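Local coordinates for putative trimethylamine methyltransferase (Rhizobium meliloti, PDB 4YYC), which probably acts as a methyltransferase of the trimethylamine methyltransferase (MTTB) family, at residues T118-A121 with R126-Q129; H175-T180 with Y198-Y203; A302-I307 with A311-G316. All coordinates share one frame; numbering follows the deposited sequence.

Contact 1. Residues T118-A121 with R126-Q129; sequences TWHA and RNAQ
The imidazole of H120 and the side-chain amide of N127 meet obliquely, their planes 71° apart, with H120 ND1 3.6 Å from N127 ND2. T118 CG2 lies over the centre of one face of the imidazole, 3.5 Å above its plane, and the rings of H120 and F233 meet edge-to-face. At the ring edge a water in the plane bonds H120 ND1 and also takes a hydrogen from N127 ND2, at 3.1 Å, so it bridges the two groups. The frame is a two-stranded antiparallel beta hairpin, strands 116-119 and 128-131. W119 and A128 are its hydrogen-bonded pair, with W119 N to A128 O at 2.8 Å and A128 N to W119 O at 3.0 Å; T118 and Q129 form the adjacent non-hydrogen-bonded pair. Beyond the ladder the N127 side chain continues the link between the strands. With CG anti to the carbonyl carbon (chi1 -72°), N127 OD1 reaches back and accepts the N-H of A121 at 2.8 Å, a nearly straight bond although the donor is tilted from the amide carbonyl plane. With an alanine here, A121 N would probably be left without its acceptor and the water held by H120 ND1 without its second protein partner. W119 turns its indole out of the ladder toward F388 and V136, while the guanidinium of R126 leaves the contact for a salt bridge with D205. Where the turn closes, A121 CB packs against R126 CB at 3.8 Å.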
loop_
_atom_site.group_PDB
_atom_site.type_symbol
_atom_site.label_atom_id
_atom_site.label_comp_id
_atom_site.label_asym_id
_atom_site.label_seq_id
_atom_site.Cartn_x
_atom_site.Cartn_y
_atom_site.Cartn_z
ATOM N N THR A 118 5.025 -22.567 17.702
ATOM C CA THR A 118 5.422 -21.435 18.525
ATOM C C THR A 118 6.922 -21.169 18.409
ATOM O O THR A 118 7.745 -22.094 18.514
ATOM C CB THR A 118 5.075 -21.719 19.997
ATOM O OG1 THR A 118 3.671 -22.010 20.101
ATOM C CG2 THR A 118 5.424 -20.527 20.852
ATOM N N TRP A 119 7.267 -19.904 18.193
ATOM C CA TRP A 119 8.628 -19.395 18.317
ATOM C C TRP A 119 8.751 -18.860 19.725
ATOM O O TRP A 119 8.159 -17.859 20.088
ATOM C CB TRP A 119 8.860 -18.291 17.301
ATOM C CG TRP A 119 10.227 -17.783 17.155
ATOM C CD1 TRP A 119 11.389 -18.201 17.772
ATOM C CD2 TRP A 119 10.590 -16.737 16.280
ATOM N NE1 TRP A 119 12.450 -17.448 17.304
ATOM C CE2 TRP A 119 11.979 -16.558 16.376
ATOM C CE3 TRP A 119 9.863 -15.930 15.400
ATOM C CZ2 TRP A 119 12.649 -15.601 15.619
ATOM C CZ3 TRP A 119 10.529 -14.994 14.658
ATOM C CH2 TRP A 119 11.893 -14.832 14.763
ATOM N N HIS A 120 9.447 -19.628 20.573
ATOM C CA HIS A 120 9.508 -19.310 21.983
ATOM C C HIS A 120 10.521 -18.206 22.242
ATOM O O HIS A 120 11.603 -18.193 21.643
ATOM C CB HIS A 120 9.863 -20.540 22.800
ATOM C CG HIS A 120 8.778 -21.581 22.769
ATOM N ND1 HIS A 120 7.857 -21.727 23.782
ATOM C CD2 HIS A 120 8.425 -22.469 21.811
ATOM C CE1 HIS A 120 6.995 -22.674 23.456
ATOM N NE2 HIS A 120 7.310 -23.135 22.261
ATOM N N ALA A 121 10.179 -17.331 23.157
ATOM C CA ALA A 121 11.058 -16.234 23.591
ATOM C C ALA A 121 11.484 -16.495 25.010
ATOM O O ALA A 121 10.781 -17.149 25.783
ATOM C CB ALA A 121 10.299 -14.912 23.514
ATOM N N ARG A 126 6.436 -12.996 25.244
ATOM C CA ARG A 126 6.832 -12.560 23.916
ATOM C C ARG A 126 6.861 -13.698 22.914
ATOM O O ARG A 126 7.307 -13.528 21.803
ATOM C CB ARG A 126 8.154 -11.826 23.955
ATOM C CG ARG A 126 8.128 -10.723 25.002
ATOM C CD ARG A 126 8.659 -9.450 24.466
ATOM N NE ARG A 126 8.771 -8.366 25.445
ATOM C CZ ARG A 126 7.769 -7.638 25.918
ATOM N NH1 ARG A 126 6.502 -7.886 25.581
ATOM N NH2 ARG A 126 8.047 -6.641 26.750
ATOM N N ASN A 127 6.379 -14.883 23.301
ATOM C CA ASN A 127 6.288 -15.991 22.345
ATOM C C ASN A 127 5.463 -15.548 21.139
ATOM O O ASN A 127 4.526 -14.768 21.301
ATOM C CB ASN A 127 5.585 -17.207 22.959
ATOM C CG ASN A 127 6.421 -17.940 23.998
ATOM O OD1 ASN A 127 7.594 -17.632 24.258
ATOM N ND2 ASN A 127 5.780 -18.922 24.650
ATOM N N ALA A 128 5.793 -16.061 19.954
ATOM C CA ALA A 128 5.098 -15.678 18.707
ATOM C C ALA A 128 4.659 -16.904 17.964
ATOM O O ALA A 128 5.425 -17.834 17.815
ATOM C CB ALA A 128 5.999 -14.861 17.819
ATOM N N GLN A 129 3.437 -16.908 17.491
ATOM C CA GLN A 129 2.971 -17.967 16.628
ATOM C C GLN A 129 3.529 -17.767 15.245
ATOM O O GLN A 129 3.371 -16.687 14.692
ATOM C CB GLN A 129 1.429 -18.045 16.554
ATOM C CG GLN A 129 0.941 -19.141 15.603
ATOM C CD GLN A 129 -0.564 -19.269 15.567
ATOM O OE1 GLN A 129 -1.150 -19.559 16.617
ATOM N NE2 GLN A 129 -1.222 -19.103 14.368
HETATM O O HOH W 1 7.511 -20.738 26.469
#

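Contact 2. Residues H175-T180 with Y198-Y203; sequences HSSGGT and YSHIRY
H200 projects from helix 192-202, and its imidazole presents its two-nitrogen edge to S177 OG and G179 O, both near the ring plane, while G178 O covers part of one face. At one end S177 OG and H200 ND1 share a hydrogen bond of 2.7 Å; the hydroxyl gets there by standing anti to the backbone N (chi1 -161°). At the other end H200 NE2 donates to G179 O at 2.8 Å, meeting it in the carbonyl plane on a lone pair. G178 O sits 3.2 Å above the ring, offset toward the rim, and S177 O approaches H200 CE1 at the ring's edge. Held at both nitrogens, the ring has little freedom to rotate or flip. F161 of helix 158-170 and F208 of strand 208-209 also pack on it, in a wholly buried setting. G178 has backbone angles at which a side chain would press its CB against the carbonyl O of S177. The loop has a brace of its own, an ST turn in which S176 OG accepts the N-H of G178 at 3.0 Å; the same hydroxyl also bonds P207 O. Across the contact itself, a buried helix histidine bridges a loop hydroxyl and a loop carbonyl.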
loop_
_atom_site.group_PDB
_atom_site.type_symbol
_atom_site.label_atom_id
_atom_site.label_comp_id
_atom_site.label_asym_id
_atom_site.label_seq_id
_atom_site.Cartn_x
_atom_site.Cartn_y
_atom_site.Cartn_z
ATOM N N HIS A 175 7.871 -7.711 16.629
ATOM C CA HIS A 175 7.599 -8.859 17.482
ATOM C C HIS A 175 8.822 -9.724 17.717
ATOM O O HIS A 175 8.856 -10.440 18.710
ATOM C CB HIS A 175 6.484 -9.694 16.894
ATOM C CG HIS A 175 5.296 -8.856 16.499
ATOM N ND1 HIS A 175 4.938 -8.659 15.190
ATOM C CD2 HIS A 175 4.418 -8.139 17.242
ATOM C CE1 HIS A 175 3.882 -7.864 15.137
ATOM N NE2 HIS A 175 3.556 -7.529 16.373
ATOM N N SER A 176 9.760 -9.699 16.796
ATOM C CA SER A 176 11.020 -10.452 16.919
ATOM C C SER A 176 12.182 -9.501 16.999
ATOM O O SER A 176 12.175 -8.459 16.356
ATOM C CB SER A 176 11.195 -11.307 15.681
ATOM O OG SER A 176 12.477 -11.911 15.589
ATOM N N SER A 177 13.209 -9.933 17.713
ATOM C CA SER A 177 14.496 -9.236 17.791
ATOM C C SER A 177 15.274 -9.310 16.493
ATOM O O SER A 177 16.123 -8.465 16.217
ATOM C CB SER A 177 15.340 -9.828 18.907
ATOM O OG SER A 177 16.376 -8.972 19.319
ATOM N N GLY A 178 15.002 -10.312 15.688
ATOM C CA GLY A 178 15.717 -10.501 14.425
ATOM C C GLY A 178 16.996 -11.342 14.549
ATOM O O GLY A 178 17.155 -12.119 15.468
ATOM N N GLY A 179 17.847 -11.163 13.540
ATOM C CA GLY A 179 19.058 -11.912 13.390
ATOM C C GLY A 179 20.203 -10.972 13.115
ATOM O O GLY A 179 20.633 -10.234 13.993
ATOM N N THR A 180 20.675 -10.943 11.890
ATOM C CA THR A 180 21.814 -10.106 11.500
ATOM C C THR A 180 21.285 -8.691 11.207
ATOM O O THR A 180 21.217 -8.246 10.071
ATOM C CB THR A 180 22.474 -10.711 10.268
ATOM O OG1 THR A 180 22.848 -12.060 10.559
ATOM C CG2 THR A 180 23.669 -9.930 9.799
ATOM N N TYR A 198 24.488 -13.203 21.511
ATOM C CA TYR A 198 24.485 -12.671 22.868
ATOM C C TYR A 198 23.698 -11.371 22.948
ATOM O O TYR A 198 22.952 -11.142 23.913
ATOM C CB TYR A 198 25.895 -12.433 23.374
ATOM C CG TYR A 198 25.921 -11.864 24.793
ATOM C CD1 TYR A 198 25.717 -12.694 25.901
ATOM C CD2 TYR A 198 26.106 -10.528 25.021
ATOM C CE1 TYR A 198 25.762 -12.189 27.207
ATOM C CE2 TYR A 198 26.122 -9.996 26.304
ATOM C CZ TYR A 198 25.940 -10.826 27.402
ATOM O OH TYR A 198 25.960 -10.250 28.659
ATOM N N SER A 199 23.863 -10.519 21.940
ATOM C CA SER A 199 23.168 -9.209 21.930
ATOM C C SER A 199 21.649 -9.367 21.955
ATOM O O SER A 199 20.952 -8.643 22.653
ATOM C CB SER A 199 23.609 -8.373 20.717
ATOM O OG SER A 199 24.971 -8.080 20.841
ATOM N N HIS A 200 21.120 -10.335 21.202
ATOM C CA HIS A 200 19.686 -10.633 21.215
ATOM C C HIS A 200 19.197 -11.120 22.576
ATOM O O HIS A 200 18.031 -10.971 22.894
ATOM C CB HIS A 200 19.325 -11.649 20.131
ATOM C CG HIS A 200 19.432 -11.100 18.731
ATOM N ND1 HIS A 200 18.574 -10.134 18.253
ATOM C CD2 HIS A 200 20.285 -11.372 17.717
ATOM C CE1 HIS A 200 18.893 -9.841 17.010
ATOM N NE2 HIS A 200 19.924 -10.582 16.656
ATOM N N ILE A 201 20.086 -11.701 23.370
ATOM C CA ILE A 201 19.709 -12.197 24.697
ATOM C C ILE A 201 19.830 -11.116 25.740
ATOM O O ILE A 201 18.940 -11.001 26.598
ATOM C CB ILE A 201 20.536 -13.451 25.070
ATOM C CG1 ILE A 201 20.333 -14.540 24.030
ATOM C CG2 ILE A 201 20.168 -13.916 26.472
ATOM C CD1 ILE A 201 21.324 -15.681 24.070
ATOM N N ARG A 202 20.929 -10.364 25.680
ATOM C CA ARG A 202 21.245 -9.357 26.716
ATOM C C ARG A 202 20.350 -8.116 26.580
ATOM O O ARG A 202 19.918 -7.551 27.588
ATOM C CB ARG A 202 22.738 -8.987 26.630
ATOM C CG ARG A 202 23.276 -7.947 27.621
ATOM C CD ARG A 202 23.088 -8.319 29.092
ATOM N NE ARG A 202 21.706 -8.094 29.431
ATOM C CZ ARG A 202 21.166 -8.050 30.629
ATOM N NH1 ARG A 202 21.893 -8.126 31.745
ATOM N NH2 ARG A 202 19.848 -7.858 30.648
ATOM N N TYR A 203 20.069 -7.691 25.345
ATOM C CA TYR A 203 19.410 -6.414 25.104
ATOM C C TYR A 203 17.963 -6.545 24.701
ATOM O O TYR A 203 17.265 -5.530 24.529
ATOM C CB TYR A 203 20.188 -5.599 24.090
ATOM C CG TYR A 203 21.588 -5.277 24.572
ATOM C CD1 TYR A 203 21.790 -4.326 25.552
ATOM C CD2 TYR A 203 22.693 -5.963 24.087
ATOM C CE1 TYR A 203 23.074 -4.040 26.005
ATOM C CE2 TYR A 203 23.984 -5.708 24.536
ATOM C CZ TYR A 203 24.169 -4.734 25.483
ATOM O OH TYR A 203 25.451 -4.485 25.944
#

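Contact 3. Residues A302-I307 with A311-G316; sequences AFTQLI and APVLFG
Q305 and A311 make the tight part of this contact, where the end of helix 286-307 turns back into strand 313-322 in a beta-alpha-beta unit. The Q305 chain bends at chi2 (-58°) and brings its amide to the A311 carbonyl just before the strand: NE2 donates to A311 O at 2.9 Å, on a lone pair in the carbonyl plane. The same NE2 reaches T304 OG1 at 3.1 Å, and both acceptors lie close to the amide plane. T304 OG1, whose strongest partner is A301 O, also presses on V313 CB at 3.6 Å. Contact is slacker around this knot. The methyls T304 CG2 and V313 CG2 are 4.1 Å apart, and A311 CB stands equally far from T304 O. None of the four touching residues faces solvent; the partly exposed side of the helix belongs to L306, which turns from the strand to W87 and A90 of helix 81-90. The far end of the Q305 amide is occupied too, OE1 bonding T112 OG1 and G310 N. With NE2 donating twice and OE1 bonded on its own side, the buried amide is satisfied at both ends, and its flip and rotation are thereby fixed.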
loop_
_atom_site.group_PDB
_atom_site.type_symbol
_atom_site.label_atom_id
_atom_site.label_comp_id
_atom_site.label_asym_id
_atom_site.label_seq_id
_atom_site.Cartn_x
_atom_site.Cartn_y
_atom_site.Cartn_z
ATOM N N ALA A 302 11.497 -29.891 1.915
ATOM C CA ALA A 302 11.415 -31.351 2.109
ATOM C C ALA A 302 12.704 -31.905 2.666
ATOM O O ALA A 302 12.658 -32.837 3.483
ATOM C CB ALA A 302 11.080 -32.039 0.796
ATOM N N PHE A 303 13.839 -31.327 2.259
ATOM C CA PHE A 303 15.125 -31.717 2.812
ATOM C C PHE A 303 15.152 -31.659 4.335
ATOM O O PHE A 303 15.704 -32.565 5.004
ATOM C CB PHE A 303 16.235 -30.849 2.231
ATOM C CG PHE A 303 17.615 -31.260 2.707
ATOM C CD1 PHE A 303 18.157 -32.477 2.350
ATOM C CD2 PHE A 303 18.297 -30.460 3.579
ATOM C CE1 PHE A 303 19.427 -32.854 2.839
ATOM C CE2 PHE A 303 19.563 -30.800 4.058
ATOM C CZ PHE A 303 20.121 -31.987 3.687
ATOM N N THR A 304 14.548 -30.646 4.919
ATOM C CA THR A 304 14.550 -30.543 6.394
ATOM C C THR A 304 13.889 -31.776 7.055
ATOM O O THR A 304 14.319 -32.215 8.118
ATOM C CB THR A 304 13.884 -29.252 6.913
ATOM O OG1 THR A 304 12.472 -29.304 6.640
ATOM C CG2 THR A 304 14.564 -27.994 6.328
ATOM N N GLN A 305 12.894 -32.349 6.370
ATOM C CA GLN A 305 12.157 -33.488 6.917
ATOM C C GLN A 305 12.963 -34.762 6.767
ATOM O O GLN A 305 12.748 -35.710 7.520
ATOM C CB GLN A 305 10.767 -33.631 6.265
ATOM C CG GLN A 305 9.885 -32.383 6.330
ATOM C CD GLN A 305 9.662 -31.945 7.738
ATOM O OE1 GLN A 305 8.967 -32.655 8.518
ATOM N NE2 GLN A 305 10.255 -30.808 8.124
ATOM N N LEU A 306 13.887 -34.785 5.799
ATOM C CA LEU A 306 14.829 -35.901 5.684
ATOM C C LEU A 306 15.822 -35.944 6.822
ATOM O O LEU A 306 16.349 -37.029 7.174
ATOM C CB LEU A 306 15.528 -35.922 4.329
ATOM C CG LEU A 306 14.638 -36.090 3.095
ATOM C CD1 LEU A 306 15.515 -36.003 1.871
ATOM C CD2 LEU A 306 13.873 -37.373 3.121
ATOM N N ILE A 307 16.141 -34.784 7.368
ATOM C CA ILE A 307 16.986 -34.689 8.552
ATOM C C ILE A 307 16.188 -35.051 9.794
ATOM O O ILE A 307 16.658 -35.901 10.546
ATOM C CB ILE A 307 17.622 -33.302 8.680
ATOM C CG1 ILE A 307 18.555 -33.036 7.480
ATOM C CG2 ILE A 307 18.342 -33.135 10.024
ATOM C CD1 ILE A 307 19.856 -33.819 7.487
ATOM N N ALA A 311 10.596 -31.325 11.778
ATOM C CA ALA A 311 11.380 -30.106 11.979
ATOM C C ALA A 311 10.599 -28.904 11.429
ATOM O O ALA A 311 10.040 -29.012 10.348
ATOM C CB ALA A 311 12.711 -30.189 11.275
ATOM N N PRO A 312 10.572 -27.785 12.177
ATOM C CA PRO A 312 9.772 -26.669 11.661
ATOM C C PRO A 312 10.424 -25.974 10.459
ATOM O O PRO A 312 11.653 -25.750 10.401
ATOM C CB PRO A 312 9.619 -25.714 12.853
ATOM C CG PRO A 312 10.643 -26.123 13.810
ATOM C CD PRO A 312 11.055 -27.526 13.539
ATOM N N VAL A 313 9.609 -25.672 9.446
ATOM C CA VAL A 313 10.164 -25.125 8.221
ATOM C C VAL A 313 9.154 -24.160 7.570
ATOM O O VAL A 313 7.953 -24.433 7.539
ATOM C CB VAL A 313 10.613 -26.240 7.226
ATOM C CG1 VAL A 313 9.506 -27.169 6.825
ATOM C CG2 VAL A 313 11.274 -25.640 5.969
ATOM N N LEU A 314 9.655 -23.037 7.060
ATOM C CA LEU A 314 8.833 -22.044 6.402
ATOM C C LEU A 314 9.100 -22.000 4.898
ATOM O O LEU A 314 10.243 -22.202 4.456
ATOM C CB LEU A 314 9.087 -20.627 6.962
ATOM C CG LEU A 314 8.639 -20.356 8.388
ATOM C CD1 LEU A 314 9.566 -20.968 9.408
ATOM C CD2 LEU A 314 8.459 -18.861 8.584
ATOM N N PHE A 315 8.054 -21.680 4.134
ATOM C CA PHE A 315 8.141 -21.312 2.735
ATOM C C PHE A 315 8.506 -19.817 2.714
ATOM O O PHE A 315 7.667 -18.962 3.052
ATOM C CB PHE A 315 6.741 -21.565 2.122
ATOM C CG PHE A 315 6.592 -21.358 0.631
ATOM C CD1 PHE A 315 7.011 -20.222 -0.004
ATOM C CD2 PHE A 315 5.920 -22.291 -0.124
ATOM C CE1 PHE A 315 6.809 -20.045 -1.344
ATOM C CE2 PHE A 315 5.662 -22.112 -1.464
ATOM C CZ PHE A 315 6.126 -20.991 -2.087
ATOM N N GLY A 316 9.731 -19.520 2.304
ATOM C CA GLY A 316 10.220 -18.135 2.208
ATOM C C GLY A 316 10.296 -17.703 0.779
ATOM O O GLY A 316 10.260 -18.526 -0.136
#

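In the fold
Contacts 2 and 3 are buried, whereas contact 1 is only partly so, and a water takes part in its chemistry. Contacts 1 and 2 meet directly, W119 CH2 lying 3.1 Å from S176 OG, while contact 3 stands apart, its nearest atoms about 7 Å from contact 1 and about 11 Å from contact 2. Each joins different elements: a hairpin closed mainly by backbone bonds, a loop tied to helix 192-202 by a histidine, and a helix joined to its following strand by a glutamine. Strands 208-209 and 313-322 belong to one largely parallel sheet, consistent with the TIM-barrel fold of this family; contact 3 includes part of strand 313-322, while contact 2 packs against strand 208-209.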